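PDB 1YVU: hypothetical protein aq_1447, which uses short single-stranded DNA guides to bind complementary RNA targets and cleaves the RNA with the help of divalent metal ions. Local coordinates for residues A5-Y10 with P604-N609; E54-C59 with G84-R89; G194-V199 with V242-G247. All coordinates share one frame; numbering follows the deposited sequence.

Contact 1: residues A5-Y10 with P604-N609; sequences ALLNLY and PRFFSN
Leu6 and Phe607 form an antiparallel hydrogen-bonded pair in which Leu6 N gives a bond to Phe607 O (2.8 Å) and Phe607 N returns one to Leu6 O (2.7 Å), the latter fairly straight with 166° at the hydrogen. The CA of Phe606 also brings its hydrogen toward Leu6 O, at 3.4 Å, so this carbonyl meets two successive residues of 604-609. The side chains then divide between the two faces of this short pairing. On one face Leu7 and Phe606 lie alongside each other and point the same way; Leu7 CG comes within 3.9 Å of Phe606 CD2, and Leu7 CD1 reaches Phe606 CE2. The other branch, Leu7 CD2, meets Pro604 CB at 3.9 Å, so that the leucine fork is shared between an aromatic ring and a proline ring. Leu9 CD2 extends this apolar patch to Pro604 CG. On the opposite face Leu6 CB meets Phe607 CB at 4.4 Å. With CG beside the backbone N (chi1 -50°), the ring of Phe607 is carried along 5-10 past Leu7 to Asn8, where Phe607 CE1 stands 3.8 Å from Asn8 CG; the two side chains cross at about a right angle, with amide and ring planes 63° apart. Beyond the pair, Ser608 CB touches Ala5 CA. The contact joins the N-terminal domain to the PIWI domain. Arg605 forms a salt bridge with Asp158 of strand 153-165, a strand of linker L1. Helix 280-299 of linker L2 packs against Leu6, Asn8 and Phe607 through Arg288, Ile287 and Leu284, while strand 310-315 meets Ala5 and Phe606 at Ala312.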
loop_
_atom_site.group_PDB
_atom_site.type_symbol
_atom_site.label_atom_id
_atom_site.label_comp_id
_atom_site.label_asym_id
_atom_site.label_seq_id
_atom_site.Cartn_x
_atom_site.Cartn_y
_atom_site.Cartn_z
ATOM N N ALA A 5 -18.341 -3.844 16.707
ATOM C CA ALA A 5 -17.522 -3.563 15.496
ATOM C C ALA A 5 -17.908 -4.205 14.144
ATOM O O ALA A 5 -17.646 -5.395 13.903
ATOM C CB ALA A 5 -16.041 -3.762 15.780
ATOM N N LEU A 6 -18.478 -3.385 13.252
ATOM C CA LEU A 6 -18.933 -3.835 11.941
ATOM C C LEU A 6 -17.892 -3.692 10.844
ATOM O O LEU A 6 -17.013 -2.849 10.944
ATOM C CB LEU A 6 -20.187 -3.069 11.518
ATOM C CG LEU A 6 -21.420 -3.042 12.397
ATOM C CD1 LEU A 6 -22.549 -2.425 11.596
ATOM C CD2 LEU A 6 -21.790 -4.413 12.782
ATOM N N LEU A 7 -18.007 -4.538 9.810
ATOM C CA LEU A 7 -17.117 -4.540 8.648
ATOM C C LEU A 7 -17.892 -4.690 7.334
ATOM O O LEU A 7 -18.945 -5.356 7.301
ATOM C CB LEU A 7 -16.125 -5.703 8.686
ATOM C CG LEU A 7 -14.982 -5.885 9.681
ATOM C CD1 LEU A 7 -15.366 -6.977 10.658
ATOM C CD2 LEU A 7 -13.705 -6.282 9.008
ATOM N N ASN A 8 -17.224 -4.248 6.249
ATOM C CA ASN A 8 -17.646 -4.277 4.829
ATOM C C ASN A 8 -17.863 -5.684 4.323
ATOM O O ASN A 8 -17.697 -5.925 3.112
ATOM C CB ASN A 8 -16.485 -3.827 3.932
ATOM C CG ASN A 8 -16.123 -2.415 4.087
ATOM O OD1 ASN A 8 -16.644 -1.553 3.388
ATOM N ND2 ASN A 8 -15.167 -2.161 4.953
ATOM N N LEU A 9 -18.079 -6.637 5.227
ATOM C CA LEU A 9 -18.238 -8.043 4.841
ATOM C C LEU A 9 -19.642 -8.547 4.995
ATOM O O LEU A 9 -20.235 -8.364 6.033
ATOM C CB LEU A 9 -17.274 -8.915 5.639
ATOM C CG LEU A 9 -15.797 -8.511 5.564
ATOM C CD1 LEU A 9 -15.016 -9.060 6.712
ATOM C CD2 LEU A 9 -15.226 -8.932 4.262
ATOM N N TYR A 10 -20.185 -9.134 3.937
ATOM C CA TYR A 10 -21.546 -9.650 3.949
ATOM C C TYR A 10 -21.576 -11.041 3.338
ATOM O O TYR A 10 -21.080 -11.214 2.215
ATOM C CB TYR A 10 -22.435 -8.775 3.070
ATOM C CG TYR A 10 -22.421 -7.314 3.387
ATOM C CD1 TYR A 10 -21.470 -6.448 2.790
ATOM C CD2 TYR A 10 -23.318 -6.787 4.328
ATOM C CE1 TYR A 10 -21.411 -5.069 3.156
ATOM C CE2 TYR A 10 -23.285 -5.425 4.690
ATOM C CZ TYR A 10 -22.322 -4.572 4.114
ATOM O OH TYR A 10 -22.236 -3.270 4.552
ATOM N N PRO A 604 -10.827 -4.575 4.404
ATOM C CA PRO A 604 -12.168 -4.303 4.929
ATOM C C PRO A 604 -12.016 -3.424 6.161
ATOM O O PRO A 604 -11.191 -3.713 7.034
ATOM C CB PRO A 604 -12.668 -5.687 5.301
ATOM C CG PRO A 604 -12.017 -6.559 4.311
ATOM C CD PRO A 604 -10.619 -6.035 4.314
ATOM N N ARG A 605 -12.760 -2.320 6.175
ATOM C CA ARG A 605 -12.710 -1.357 7.264
ATOM C C ARG A 605 -13.520 -1.781 8.488
ATOM O O ARG A 605 -14.172 -2.822 8.450
ATOM C CB ARG A 605 -13.104 0.032 6.746
ATOM C CG ARG A 605 -12.066 0.670 5.778
ATOM C CD ARG A 605 -12.156 2.213 5.740
ATOM N NE ARG A 605 -11.975 2.769 4.399
ATOM C CZ ARG A 605 -12.923 2.801 3.458
ATOM N NH1 ARG A 605 -14.133 2.318 3.720
ATOM N NH2 ARG A 605 -12.655 3.266 2.242
ATOM N N PHE A 606 -13.302 -1.081 9.607
ATOM C CA PHE A 606 -14.018 -1.313 10.870
ATOM C C PHE A 606 -14.866 -0.074 11.143
ATOM O O PHE A 606 -14.363 1.069 11.122
ATOM C CB PHE A 606 -13.079 -1.482 12.055
ATOM C CG PHE A 606 -12.372 -2.813 12.108
ATOM C CD1 PHE A 606 -10.993 -2.886 11.884
ATOM C CD2 PHE A 606 -13.044 -3.994 12.484
ATOM C CE1 PHE A 606 -10.289 -4.111 12.033
ATOM C CE2 PHE A 606 -12.324 -5.235 12.635
ATOM C CZ PHE A 606 -10.959 -5.276 12.411
ATOM N N PHE A 607 -16.154 -0.300 11.382
ATOM C CA PHE A 607 -17.094 0.773 11.656
ATOM C C PHE A 607 -17.654 0.515 13.044
ATOM O O PHE A 607 -18.193 -0.560 13.308
ATOM C CB PHE A 607 -18.237 0.798 10.624
ATOM C CG PHE A 607 -17.778 0.763 9.179
ATOM C CD1 PHE A 607 -17.868 -0.426 8.426
ATOM C CD2 PHE A 607 -17.244 1.913 8.566
ATOM C CE1 PHE A 607 -17.428 -0.466 7.058
ATOM C CE2 PHE A 607 -16.796 1.895 7.201
ATOM C CZ PHE A 607 -16.887 0.715 6.447
ATOM N N SER A 608 -17.420 1.472 13.940
ATOM C CA SER A 608 -17.886 1.457 15.326
ATOM C C SER A 608 -17.488 2.765 15.974
ATOM O O SER A 608 -16.586 3.458 15.485
ATOM C CB SER A 608 -17.286 0.312 16.117
ATOM O OG SER A 608 -15.910 0.236 15.853
ATOM N N ASN A 609 -18.111 3.037 17.121
ATOM C CA ASN A 609 -17.915 4.262 17.890
ATOM C C ASN A 609 -16.982 4.123 19.086
ATOM O O ASN A 609 -16.734 5.085 19.828
ATOM C CB ASN A 609 -19.286 4.776 18.312
ATOM C CG ASN A 609 -20.217 4.964 17.118
ATOM O OD1 ASN A 609 -20.079 5.924 16.358
ATOM N ND2 ASN A 609 -21.121 4.006 16.908
#

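Contact 2: residues E54-C59 with G84-R89; sequences EDEFWC and GEEEFR
In the N-terminal domain, Trp58 on the second strand of a beta hairpin (strands 50-53 and 56-59) packs against Glu86 of strand 86-87, which pairs with strand 20-21. The nearest CA atoms, those of Trp58 and Glu86, are 8.7 Å apart, and side chains bridge the gap. The six-membered end of the indole does the touching: Trp58 CH2 lies 3.7 Å from Glu86 CB and also meets the carboxylate of Glu86, whose plane is turned 65° from the ring. Farther along 84-89, the backbone around Glu87 and Phe88 comes up at the edge of the indole, with Phe88 N 4.2 Å from Trp58 CZ3. CG of Trp58 sits beside its backbone N (chi1 -67°), and the ring reaches out to Glu86 while also meeting Phe51 and forming a cation-pi contact with Arg53, both on the partner strand. Replacing Trp58 by alanine is likely to open a gap between the hairpin and Glu86 and to leave Glu56 OE1 without its indole donor. Two carboxylates also approach here, Glu56 OE1 and Glu86 OE2 being 4.2 Å apart; such like charges may raise the proton affinity of either acid. Trp58 NE1 donates to Glu56 OE1 over 3.3 Å; the oxygen accepts with its anti lone pair, the one directed away from the other carboxylate oxygen, and lies 22° out of the indole plane.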
loop_
_atom_site.group_PDB
_atom_site.type_symbol
_atom_site.label_atom_id
_atom_site.label_comp_id
_atom_site.label_asym_id
_atom_site.label_seq_id
_atom_site.Cartn_x
_atom_site.Cartn_y
_atom_site.Cartn_z
ATOM N N GLU A 54 -9.973 -24.476 -12.754
ATOM C CA GLU A 54 -8.665 -25.009 -13.177
ATOM C C GLU A 54 -8.360 -24.756 -14.674
ATOM O O GLU A 54 -7.856 -23.684 -15.017
ATOM C CB GLU A 54 -8.467 -26.497 -12.785
ATOM C CG GLU A 54 -8.545 -26.850 -11.260
ATOM C CD GLU A 54 -7.304 -26.493 -10.417
ATOM O OE1 GLU A 54 -6.174 -26.432 -10.950
ATOM O OE2 GLU A 54 -7.468 -26.301 -9.189
ATOM N N ASP A 55 -8.752 -25.679 -15.556
ATOM C CA ASP A 55 -8.506 -25.551 -17.003
ATOM C C ASP A 55 -9.757 -25.283 -17.806
ATOM O O ASP A 55 -9.699 -24.796 -18.936
ATOM C CB ASP A 55 -7.885 -26.838 -17.552
ATOM C CG ASP A 55 -6.367 -26.826 -17.544
ATOM O OD1 ASP A 55 -5.760 -25.733 -17.444
ATOM O OD2 ASP A 55 -5.781 -27.930 -17.658
ATOM N N GLU A 56 -10.880 -25.684 -17.229
ATOM C CA GLU A 56 -12.190 -25.566 -17.838
ATOM C C GLU A 56 -12.826 -24.201 -17.561
ATOM O O GLU A 56 -12.851 -23.757 -16.427
ATOM C CB GLU A 56 -13.081 -26.702 -17.290
ATOM C CG GLU A 56 -12.538 -28.158 -17.526
ATOM C CD GLU A 56 -13.335 -29.282 -16.812
ATOM O OE1 GLU A 56 -14.381 -29.007 -16.184
ATOM O OE2 GLU A 56 -12.903 -30.459 -16.889
ATOM N N PHE A 57 -13.346 -23.549 -18.598
ATOM C CA PHE A 57 -14.000 -22.248 -18.471
ATOM C C PHE A 57 -15.516 -22.404 -18.477
ATOM O O PHE A 57 -16.156 -22.472 -19.528
ATOM C CB PHE A 57 -13.564 -21.291 -19.584
ATOM C CG PHE A 57 -12.115 -20.918 -19.525
ATOM C CD1 PHE A 57 -11.125 -21.836 -19.933
ATOM C CD2 PHE A 57 -11.719 -19.666 -19.034
ATOM C CE1 PHE A 57 -9.752 -21.517 -19.848
ATOM C CE2 PHE A 57 -10.351 -19.329 -18.942
ATOM C CZ PHE A 57 -9.364 -20.257 -19.349
ATOM N N TRP A 58 -16.087 -22.400 -17.278
ATOM C CA TRP A 58 -17.523 -22.558 -17.078
ATOM C C TRP A 58 -18.315 -21.271 -17.324
ATOM O O TRP A 58 -18.043 -20.256 -16.717
ATOM C CB TRP A 58 -17.780 -23.074 -15.656
ATOM C CG TRP A 58 -17.287 -24.498 -15.348
ATOM C CD1 TRP A 58 -16.026 -24.989 -15.515
ATOM C CD2 TRP A 58 -18.083 -25.599 -14.860
ATOM N NE1 TRP A 58 -15.980 -26.324 -15.178
ATOM C CE2 TRP A 58 -17.230 -26.729 -14.778
ATOM C CE3 TRP A 58 -19.449 -25.743 -14.490
ATOM C CZ2 TRP A 58 -17.694 -28.001 -14.347
ATOM C CZ3 TRP A 58 -19.919 -27.021 -14.056
ATOM C CH2 TRP A 58 -19.036 -28.125 -13.994
ATOM N N CYS A 59 -19.318 -21.336 -18.191
ATOM C CA CYS A 59 -20.138 -20.171 -18.514
ATOM C C CYS A 59 -21.598 -20.332 -18.098
ATOM O O CYS A 59 -22.210 -21.337 -18.389
ATOM C CB CYS A 59 -20.041 -19.877 -20.004
ATOM S SG CYS A 59 -18.354 -19.694 -20.535
ATOM N N GLY A 84 -18.873 -29.100 -24.426
ATOM C CA GLY A 84 -20.233 -28.793 -24.021
ATOM C C GLY A 84 -20.515 -29.038 -22.538
ATOM O O GLY A 84 -19.629 -29.435 -21.776
ATOM N N GLU A 85 -21.793 -28.863 -22.195
ATOM C CA GLU A 85 -22.433 -28.968 -20.865
ATOM C C GLU A 85 -22.037 -29.834 -19.663
ATOM O O GLU A 85 -21.459 -30.918 -19.787
ATOM C CB GLU A 85 -23.941 -29.137 -21.061
ATOM C CG GLU A 85 -24.637 -27.867 -21.487
ATOM C CD GLU A 85 -25.775 -28.109 -22.452
ATOM O OE1 GLU A 85 -26.643 -28.968 -22.156
ATOM O OE2 GLU A 85 -25.795 -27.427 -23.509
ATOM N N GLU A 86 -22.453 -29.316 -18.496
ATOM C CA GLU A 86 -22.299 -29.881 -17.144
ATOM C C GLU A 86 -23.113 -28.980 -16.185
ATOM O O GLU A 86 -23.239 -27.780 -16.411
ATOM C CB GLU A 86 -20.828 -29.954 -16.698
ATOM C CG GLU A 86 -20.242 -31.375 -16.683
ATOM C CD GLU A 86 -18.999 -31.489 -15.810
ATOM O OE1 GLU A 86 -19.173 -31.759 -14.603
ATOM O OE2 GLU A 86 -17.858 -31.313 -16.315
ATOM N N GLU A 87 -23.699 -29.583 -15.150
ATOM C CA GLU A 87 -24.528 -28.876 -14.170
ATOM C C GLU A 87 -23.779 -28.528 -12.890
ATOM O O GLU A 87 -23.208 -29.395 -12.214
ATOM C CB GLU A 87 -25.794 -29.674 -13.856
ATOM C CG GLU A 87 -26.646 -30.018 -15.087
ATOM C CD GLU A 87 -28.066 -29.491 -14.997
ATOM O OE1 GLU A 87 -28.845 -29.996 -14.152
ATOM O OE2 GLU A 87 -28.410 -28.586 -15.787
ATOM N N PHE A 88 -23.855 -27.242 -12.555
ATOM C CA PHE A 88 -23.202 -26.576 -11.413
ATOM C C PHE A 88 -23.653 -26.912 -9.974
ATOM O O PHE A 88 -24.806 -26.699 -9.600
ATOM C CB PHE A 88 -23.298 -25.060 -11.688
ATOM C CG PHE A 88 -22.715 -24.176 -10.618
ATOM C CD1 PHE A 88 -21.326 -24.017 -10.492
ATOM C CD2 PHE A 88 -23.564 -23.445 -9.767
ATOM C CE1 PHE A 88 -20.794 -23.138 -9.530
ATOM C CE2 PHE A 88 -23.039 -22.566 -8.798
ATOM C CZ PHE A 88 -21.658 -22.412 -8.685
ATOM N N ARG A 89 -22.697 -27.327 -9.143
ATOM C CA ARG A 89 -22.980 -27.683 -7.747
ATOM C C ARG A 89 -22.114 -26.918 -6.727
ATOM O O ARG A 89 -21.308 -27.536 -5.996
ATOM C CB ARG A 89 -22.806 -29.196 -7.551
ATOM C CG ARG A 89 -23.578 -30.056 -8.551
ATOM C CD ARG A 89 -23.744 -31.491 -8.107
ATOM N NE ARG A 89 -24.479 -31.602 -6.845
ATOM C CZ ARG A 89 -25.766 -31.299 -6.667
ATOM N NH1 ARG A 89 -26.513 -30.851 -7.668
ATOM N NH2 ARG A 89 -26.297 -31.420 -5.465
#

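Contact 3: residues G194-V199 with V242-G247; sequences GRVQDV and VVLEKG
Backbone bonds between Gln197, Asp198 and Val243 hold these two antiparallel strands together. Val243 O accepts from Gln197 N at 3.0 Å and, more weakly, from Asp198 N, while Val243 N donates to Asp198 O at 2.8 Å in an almost straight bond (177° at the hydrogen). A further weak bond runs from Glu245 N to Arg195 O, where 242-247 leaves its strand. Apolar contacts come from the valines and Leu244. Val196 CG1, trans to its backbone N (chi1 -178°), meets Val242 CG1 at 3.7 Å, the two side chains crossing at about a right angle. Val242 turns its other branch, CG2, toward Val199 CG2 at 4.3 Å. Leu244 CD2 reaches Val196 CA, and Val185 of strand 184-187 touches both Val196 and Leu244. Between the charged side chains it is the carboxylate of Glu245 that touches, meeting the first carbons of Arg195 rather than its guanidinium. It lies beside Gly194 and Arg195, with Glu245 OE1 3.5 Å from Arg195 CB. The guanidinium of Arg195 runs on past it, Arg195 NE being 5.1 Å from Glu245 OE1, to lie near Arg182 and Arg184. Since Gln197 and Asp198 both face Val243, the register shifts by one residue: a classic beta bulge, set in the antiparallel sheet of the PAZ domain, a member of the SH3-like clan.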
loop_
_atom_site.group_PDB
_atom_site.type_symbol
_atom_site.label_atom_id
_atom_site.label_comp_id
_atom_site.label_asym_id
_atom_site.label_seq_id
_atom_site.Cartn_x
_atom_site.Cartn_y
_atom_site.Cartn_z
ATOM N N GLY A 194 -1.933 2.748 -13.738
ATOM C CA GLY A 194 -0.528 2.482 -13.995
ATOM C C GLY A 194 0.268 3.770 -14.099
ATOM O O GLY A 194 -0.318 4.838 -14.286
ATOM N N ARG A 195 1.590 3.678 -13.942
ATOM C CA ARG A 195 2.472 4.853 -14.021
ATOM C C ARG A 195 3.054 4.984 -15.404
ATOM O O ARG A 195 3.498 3.997 -15.976
ATOM C CB ARG A 195 3.627 4.793 -13.012
ATOM C CG ARG A 195 3.262 4.900 -11.551
ATOM C CD ARG A 195 4.464 5.340 -10.735
ATOM N NE ARG A 195 4.253 5.203 -9.294
ATOM C CZ ARG A 195 5.232 5.129 -8.388
ATOM N NH1 ARG A 195 6.512 5.187 -8.758
ATOM N NH2 ARG A 195 4.933 4.939 -7.109
ATOM N N VAL A 196 3.128 6.218 -15.897
ATOM C CA VAL A 196 3.656 6.508 -17.236
ATOM C C VAL A 196 5.147 6.199 -17.361
ATOM O O VAL A 196 5.958 6.640 -16.537
ATOM C CB VAL A 196 3.392 7.987 -17.654
ATOM C CG1 VAL A 196 3.893 8.253 -19.052
ATOM C CG2 VAL A 196 1.919 8.299 -17.607
ATOM N N GLN A 197 5.479 5.429 -18.399
ATOM C CA GLN A 197 6.856 5.043 -18.685
ATOM C C GLN A 197 7.435 5.798 -19.890
ATOM O O GLN A 197 8.501 6.425 -19.773
ATOM C CB GLN A 197 6.957 3.522 -18.900
ATOM C CG GLN A 197 8.405 3.029 -19.037
ATOM C CD GLN A 197 8.565 1.525 -19.175
ATOM O OE1 GLN A 197 7.597 0.738 -19.124
ATOM N NE2 GLN A 197 9.814 1.115 -19.346
ATOM N N ASP A 198 6.740 5.704 -21.034
ATOM C CA ASP A 198 7.141 6.339 -22.305
ATOM C C ASP A 198 5.988 7.023 -23.045
ATOM O O ASP A 198 4.870 6.500 -23.086
ATOM C CB ASP A 198 7.749 5.294 -23.258
ATOM C CG ASP A 198 9.276 5.374 -23.356
ATOM O OD1 ASP A 198 9.944 5.969 -22.476
ATOM O OD2 ASP A 198 9.810 4.810 -24.338
ATOM N N VAL A 199 6.285 8.190 -23.623
ATOM C CA VAL A 199 5.330 8.970 -24.414
ATOM C C VAL A 199 5.962 9.247 -25.772
ATOM O O VAL A 199 7.151 9.606 -25.870
ATOM C CB VAL A 199 4.921 10.334 -23.734
ATOM C CG1 VAL A 199 4.052 11.175 -24.662
ATOM C CG2 VAL A 199 4.119 10.094 -22.479
ATOM N N VAL A 242 0.787 6.418 -25.125
ATOM C CA VAL A 242 1.452 6.262 -23.841
ATOM C C VAL A 242 1.648 4.796 -23.485
ATOM O O VAL A 242 0.700 4.001 -23.519
ATOM C CB VAL A 242 0.604 6.943 -22.727
ATOM C CG1 VAL A 242 1.335 6.923 -21.391
ATOM C CG2 VAL A 242 0.218 8.396 -23.138
ATOM N N VAL A 243 2.888 4.458 -23.130
ATOM C CA VAL A 243 3.244 3.096 -22.727
ATOM C C VAL A 243 3.321 3.069 -21.194
ATOM O O VAL A 243 4.014 3.885 -20.575
ATOM C CB VAL A 243 4.594 2.614 -23.352
ATOM C CG1 VAL A 243 4.792 1.108 -23.100
ATOM C CG2 VAL A 243 4.620 2.892 -24.845
ATOM N N LEU A 244 2.559 2.160 -20.595
ATOM C CA LEU A 244 2.524 2.027 -19.149
ATOM C C LEU A 244 3.443 0.925 -18.605
ATOM O O LEU A 244 3.954 0.105 -19.374
ATOM C CB LEU A 244 1.077 1.879 -18.664
ATOM C CG LEU A 244 0.076 2.979 -19.076
ATOM C CD1 LEU A 244 -1.253 2.763 -18.378
ATOM C CD2 LEU A 244 0.580 4.363 -18.735
ATOM N N GLU A 245 3.649 0.941 -17.284
ATOM C CA GLU A 245 4.544 0.039 -16.542
ATOM C C GLU A 245 4.709 -1.412 -16.952
ATOM O O GLU A 245 5.801 -1.832 -17.378
ATOM C CB GLU A 245 4.258 0.096 -15.042
ATOM C CG GLU A 245 2.828 0.422 -14.627
ATOM C CD GLU A 245 2.714 0.772 -13.143
ATOM O OE1 GLU A 245 3.690 1.288 -12.524
ATOM O OE2 GLU A 245 1.613 0.547 -12.601
ATOM N N LYS A 246 3.608 -2.152 -16.870
ATOM C CA LYS A 246 3.580 -3.570 -17.205
ATOM C C LYS A 246 3.810 -3.797 -18.719
ATOM O O LYS A 246 4.420 -4.801 -19.121
ATOM C CB LYS A 246 2.264 -4.179 -16.683
ATOM C CG LYS A 246 1.959 -3.879 -15.166
ATOM C CD LYS A 246 0.531 -4.318 -14.706
ATOM C CE LYS A 246 0.272 -3.992 -13.229
ATOM N NZ LYS A 246 -1.135 -4.281 -12.818
ATOM N N GLY A 247 3.437 -2.789 -19.516
ATOM C CA GLY A 247 3.604 -2.841 -20.962
ATOM C C GLY A 247 2.473 -2.219 -21.765
ATOM O O GLY A 247 2.736 -1.611 -22.820
#

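The three contacts are spread across the chain, with centres 35 to 37 Å apart, and none touches another. Contact 1 brings together segments almost 600 residues apart in sequence and joins the N-terminal and PIWI domains; contacts 2 and 3 both fall between its segments in sequence, one within the N-terminal domain and the other within PAZ. Contacts 1 and 3 lie on opposite sides of the chain's centre, their nearest atoms about 19 Å apart. Contact 3 alone approaches the metal site: the side chain of Arg195 is about 7 Å from that of Asp683 and about 9 Å from the bound calcium ion, which Asp502 and Asp683 hold.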